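Local coordinates for ABC transporter, periplasmic substrate-binding protein (PDB 2HPG), which probably captures a solute in the periplasm and delivers it to a tripartite ATP-independent (TRAP) transporter, at residues 72-77 / 228-233; 148-153 / 292-297. All coordinates share one frame; numbering follows the deposited sequence.

Contact 1 (72-77 / 228-233)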
# COMPACT_ATOMS: atom_id res chain seq x y z
N THR A 72 0.76 -7.27 -2.09
CA THR A 72 -0.29 -7.17 -1.07
C THR A 72 0.04 -6.01 -0.11
O THR A 72 0.73 -5.08 -0.50
CB THR A 72 -0.47 -8.52 -0.36
OG1 THR A 72 -1.59 -8.46 0.54
CG2 THR A 72 0.77 -8.92 0.38
N ASP A 73 -0.45 -6.05 1.13
CA ASP A 73 -0.10 -5.02 2.12
C ASP A 73 -0.14 -5.55 3.55
O ASP A 73 -0.51 -6.70 3.77
CB ASP A 73 -1.01 -3.81 1.94
CG ASP A 73 -2.47 -4.14 2.15
OD1 ASP A 73 -2.79 -5.02 2.98
OD2 ASP A 73 -3.29 -3.49 1.50
N SER A 74 0.26 -4.71 4.52
CA SER A 74 0.34 -5.14 5.92
C SER A 74 -1.04 -5.24 6.57
O SER A 74 -1.19 -5.84 7.63
CB SER A 74 1.27 -4.24 6.75
OG SER A 74 0.78 -2.91 6.86
N ALA A 75 -2.06 -4.67 5.94
CA ALA A 75 -3.42 -4.86 6.40
C ALA A 75 -3.83 -6.32 6.17
O ALA A 75 -4.64 -6.87 6.91
CB ALA A 75 -4.37 -3.90 5.70
N ARG A 76 -3.27 -6.94 5.13
CA ARG A 76 -3.45 -8.37 4.87
C ARG A 76 -2.51 -9.21 5.75
O ARG A 76 -2.95 -10.06 6.51
CB ARG A 76 -3.24 -8.66 3.38
CG ARG A 76 -3.08 -10.13 2.98
CD ARG A 76 -4.40 -10.80 2.72
NE ARG A 76 -4.95 -10.39 1.43
CZ ARG A 76 -5.91 -11.04 0.77
NH1 ARG A 76 -6.43 -12.16 1.27
NH2 ARG A 76 -6.35 -10.57 -0.40
N LEU A 77 -1.21 -8.95 5.66
CA LEU A 77 -0.24 -9.73 6.43
C LEU A 77 -0.48 -9.63 7.93
O LEU A 77 -0.15 -10.54 8.68
CB LEU A 77 1.17 -9.28 6.11
CG LEU A 77 1.55 -9.44 4.64
CD1 LEU A 77 3.00 -9.02 4.42
CD2 LEU A 77 1.31 -10.87 4.19
N ILE A 228 1.83 1.46 1.74
CA ILE A 228 3.04 0.68 1.62
C ILE A 228 2.64 -0.72 1.21
O ILE A 228 1.93 -1.41 1.94
CB ILE A 228 3.79 0.60 2.96
CG1 ILE A 228 4.13 2.00 3.49
CG2 ILE A 228 5.06 -0.24 2.81
CD1 ILE A 228 4.46 1.99 5.00
N ASN A 229 3.07 -1.15 0.04
CA ASN A 229 2.78 -2.50 -0.41
C ASN A 229 3.89 -3.45 -0.00
O ASN A 229 5.07 -3.08 0.05
CB ASN A 229 2.55 -2.55 -1.91
CG ASN A 229 1.23 -1.93 -2.32
OD1 ASN A 229 1.19 -0.87 -2.95
ND2 ASN A 229 0.13 -2.57 -1.94
N PHE A 230 3.48 -4.69 0.29
CA PHE A 230 4.40 -5.77 0.61
C PHE A 230 4.39 -6.78 -0.52
O PHE A 230 3.34 -7.16 -0.99
CB PHE A 230 3.98 -6.44 1.90
CG PHE A 230 4.42 -5.71 3.12
CD1 PHE A 230 5.33 -6.28 3.98
CD2 PHE A 230 3.95 -4.44 3.38
CE1 PHE A 230 5.75 -5.60 5.09
CE2 PHE A 230 4.37 -3.75 4.50
CZ PHE A 230 5.27 -4.35 5.35
N GLU A 231 5.58 -7.19 -0.95
CA GLU A 231 5.72 -8.05 -2.11
C GLU A 231 6.14 -9.42 -1.60
O GLU A 231 7.23 -9.56 -1.04
CB GLU A 231 6.75 -7.46 -3.08
CG GLU A 231 6.52 -5.99 -3.42
CD GLU A 231 5.14 -5.72 -4.00
OE1 GLU A 231 4.69 -6.58 -4.76
OE2 GLU A 231 4.52 -4.66 -3.68
N ILE A 232 5.25 -10.40 -1.72
CA ILE A 232 5.45 -11.70 -1.09
C ILE A 232 5.57 -12.83 -2.11
O ILE A 232 5.03 -12.74 -3.21
CB ILE A 232 4.34 -12.02 -0.05
CG1 ILE A 232 2.96 -12.18 -0.72
CG2 ILE A 232 4.29 -10.93 1.01
CD1 ILE A 232 1.87 -12.67 0.22
N VAL A 233 6.33 -13.87 -1.73
CA VAL A 233 6.38 -15.15 -2.44
C VAL A 233 6.34 -16.30 -1.43
O VAL A 233 6.46 -16.08 -0.23
CB VAL A 233 7.65 -15.32 -3.34
CG1 VAL A 233 7.64 -14.36 -4.52
CG2 VAL A 233 8.96 -15.20 -2.52
O HOH W 1 0.80 -1.75 4.20

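Contact 2 (148-153 / 292-297)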
# COMPACT_ATOMS: atom_id res chain seq x y z
N LYS A 148 -17.94 17.67 0.24
CA LYS A 148 -17.91 18.57 1.39
C LYS A 148 -16.45 18.73 1.78
O LYS A 148 -15.75 17.73 1.91
CB LYS A 148 -18.70 17.92 2.53
CG LYS A 148 -18.64 18.65 3.84
CD LYS A 148 -19.32 17.83 4.94
CE LYS A 148 -19.16 18.48 6.29
NZ LYS A 148 -19.78 17.64 7.36
N PRO A 149 -15.96 19.98 1.93
CA PRO A 149 -14.55 20.12 2.34
C PRO A 149 -14.29 19.49 3.71
O PRO A 149 -15.14 19.59 4.58
CB PRO A 149 -14.34 21.62 2.45
CG PRO A 149 -15.56 22.27 1.99
CD PRO A 149 -16.61 21.27 1.72
N ILE A 150 -13.13 18.87 3.89
CA ILE A 150 -12.76 18.22 5.15
C ILE A 150 -11.51 18.94 5.67
O ILE A 150 -10.43 18.84 5.08
CB ILE A 150 -12.48 16.69 4.97
CG1 ILE A 150 -13.69 15.97 4.35
CG2 ILE A 150 -11.99 16.04 6.29
CD1 ILE A 150 -15.03 16.14 5.08
N ARG A 151 -11.67 19.71 6.74
CA ARG A 151 -10.58 20.47 7.36
C ARG A 151 -10.26 20.05 8.79
O ARG A 151 -9.17 20.32 9.28
CB ARG A 151 -10.92 21.95 7.38
CG ARG A 151 -11.18 22.55 6.01
CD ARG A 151 -11.30 24.05 6.09
NE ARG A 151 -11.44 24.63 4.75
CZ ARG A 151 -12.58 24.73 4.08
NH1 ARG A 151 -13.72 24.30 4.59
NH2 ARG A 151 -12.58 25.28 2.88
N LYS A 152 -11.23 19.41 9.44
CA LYS A 152 -11.10 18.91 10.82
C LYS A 152 -11.93 17.62 10.95
O LYS A 152 -12.83 17.38 10.15
CB LYS A 152 -11.64 19.95 11.81
CG LYS A 152 -13.10 20.30 11.55
CD LYS A 152 -13.60 21.43 12.42
CE LYS A 152 -14.91 21.99 11.89
NZ LYS A 152 -15.81 22.25 13.05
N PRO A 153 -11.62 16.76 11.94
CA PRO A 153 -12.35 15.51 12.13
C PRO A 153 -13.87 15.63 12.12
O PRO A 153 -14.55 14.79 11.56
CB PRO A 153 -11.84 15.03 13.49
CG PRO A 153 -10.47 15.53 13.56
CD PRO A 153 -10.50 16.88 12.89
N GLU A 292 -2.78 17.79 12.91
CA GLU A 292 -2.56 17.36 14.30
C GLU A 292 -3.85 16.83 14.94
O GLU A 292 -3.82 15.84 15.67
CB GLU A 292 -1.95 18.52 15.12
CG GLU A 292 -1.74 18.24 16.63
CD GLU A 292 -0.67 17.19 16.95
OE1 GLU A 292 0.07 16.76 16.04
OE2 GLU A 292 -0.57 16.79 18.13
N ALA A 293 -4.99 17.46 14.68
CA ALA A 293 -6.25 16.97 15.21
C ALA A 293 -6.56 15.56 14.68
O ALA A 293 -7.11 14.71 15.40
CB ALA A 293 -7.38 17.92 14.86
N PHE A 294 -6.20 15.32 13.42
CA PHE A 294 -6.43 14.01 12.78
C PHE A 294 -5.46 12.97 13.33
O PHE A 294 -5.85 11.85 13.64
CB PHE A 294 -6.31 14.11 11.25
CG PHE A 294 -7.53 14.69 10.59
CD1 PHE A 294 -8.65 13.93 10.39
CD2 PHE A 294 -7.54 16.01 10.16
CE1 PHE A 294 -9.78 14.46 9.79
CE2 PHE A 294 -8.66 16.55 9.53
CZ PHE A 294 -9.78 15.77 9.35
N MSE A 295 -4.20 13.36 13.47
CA MSE A 295 -3.20 12.48 14.06
C MSE A 295 -3.62 12.05 15.46
O MSE A 295 -3.43 10.89 15.84
CB MSE A 295 -1.84 13.15 14.08
CG MSE A 295 -1.26 13.29 12.69
SE MSE A 295 0.37 14.28 12.54
CE MSE A 295 0.19 14.85 10.68
N GLU A 296 -4.20 12.98 16.22
CA GLU A 296 -4.64 12.69 17.58
C GLU A 296 -5.83 11.72 17.58
O GLU A 296 -5.89 10.80 18.38
CB GLU A 296 -4.93 14.00 18.35
CG GLU A 296 -3.65 14.80 18.67
CD GLU A 296 -3.89 16.21 19.24
OE1 GLU A 296 -5.06 16.58 19.48
OE2 GLU A 296 -2.90 16.97 19.46
N LYS A 297 -6.78 11.91 16.66
CA LYS A 297 -7.88 10.96 16.50
C LYS A 297 -7.38 9.58 16.05
O LYS A 297 -7.91 8.58 16.48
CB LYS A 297 -8.90 11.48 15.48
CG LYS A 297 -9.73 12.64 15.94
CD LYS A 297 -10.76 12.22 16.96
CE LYS A 297 -11.69 13.38 17.28
NZ LYS A 297 -12.28 13.27 18.65

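Contact 1 (72-77 / 228-233)
Thr72 and Phe230 form an antiparallel hydrogen-bonded pair where strand 68-73 runs beside strand 218-234, Thr72 N giving a nearly straight bond to Phe230 O (2.8 Å). Two donors grip Thr72 O in return: Phe230 N at 2.9 Å and, from the opposite face of the carbonyl plane, Asn229 ND2 at 3.0 Å. The carbonyl oxygen lies in the plane of the Asn229 amide, whose other end, OD1, accepts from Tyr23 and Gln139, so both ends of that flat group are held. An alanine here would probably leave Thr72 O with the backbone donor alone and strip Tyr23 and Gln139 of their shared acceptor.

On the side where Thr72 and Phe230 project, the helix that follows folds over the strand. Leu77 CD1 meets the Phe230 ring obliquely at CD1 (3.6 Å), while Ser74 CB approaches CE2. Thr72 turns OG1 anti to its N (chi1 -174°), which leaves Thr72 CG2 to face Ile232 CD1 at 3.9 Å. Asp73 caps the helix, its OD1 accepting from Arg76 N (2.9 Å). Strand 218-234 pairs antiparallel with both 68-73 and 130-146 in the mixed sheet, and so long a strand is consistent with the two-lobed solute-binding fold of the TRAP (DctP) family.

Contact 2 (148-153 / 292-297)
Pro153 sets its ring on the aromatic face of Phe294, with Pro153 CD 3.8 Å from the centroid of the Phe294 ring and only 13° off the normal, a well-centred CH-pi contact. The proline is the bump of this interface, and the hollow that receives it is built by three residues of helix 291-305. Phe294 forms its floor, Ala293 CB comes up to Pro153 CD at 3.8 Å, and the aliphatic part of Lys297, one turn further along the helix, closes in where Lys297 CG meets Pro153 CG, also at 3.8 Å. The lysine chain bends at its second torsion (chi2 -73°), which brings Lys297 CE back to within 4.1 Å of Pro153 CB, so methylenes rather than the ammonium group line this part of the hollow.

Phe294 is in turn a bump for the loop. Its CG stands anti to the carbonyl carbon (chi1 -79°), and the ring reaches the Lys152-Pro153 peptide, where Phe294 CZ lies 3.3 Å from both Lys152 C and Pro153 N. Arg151 O comes to the ring edge near its plane, 3.8 Å from Phe294 CE2, and Ile150 CG2 touches CZ obliquely, its side chain crossing that of Phe294 at about a right angle. The ring thus rests in a groove made largely of backbone.

Segment 148-153 belongs to the loop between strands 130-146 and 160-162, and Asp155 OD2 accepts from the backbone N of Arg151 and of Lys152, holding the loop. Beside the joint, Phe294 also touches Tyr91 of a loop and Thr222 of strand 218-234, while Arg151 bonds through its backbone to Asp290, so the start of helix 291-305 is seated against the loop and the sheet together.

Overall arrangement
Contact 1 belongs to the core and contact 2 lies farther out: their centres lie about 7 Å and 22 Å from the centre of the chain, with no touch between them. Strand 218-234 is common ground: it supplies one partner of contact 1 and, toward its other end, Thr222 beside the phenylalanine of contact 2. Their chemistry follows their place. In the buried pairing, backbone and amide hydrogen bonds set the register and apolar side chains fill in beside them; at the partly buried joint, shape fit and a CH-pi contact join loop to helix, while charged side chains gather around it. Along the chain their segments alternate, so each contact joins parts well separated in sequence.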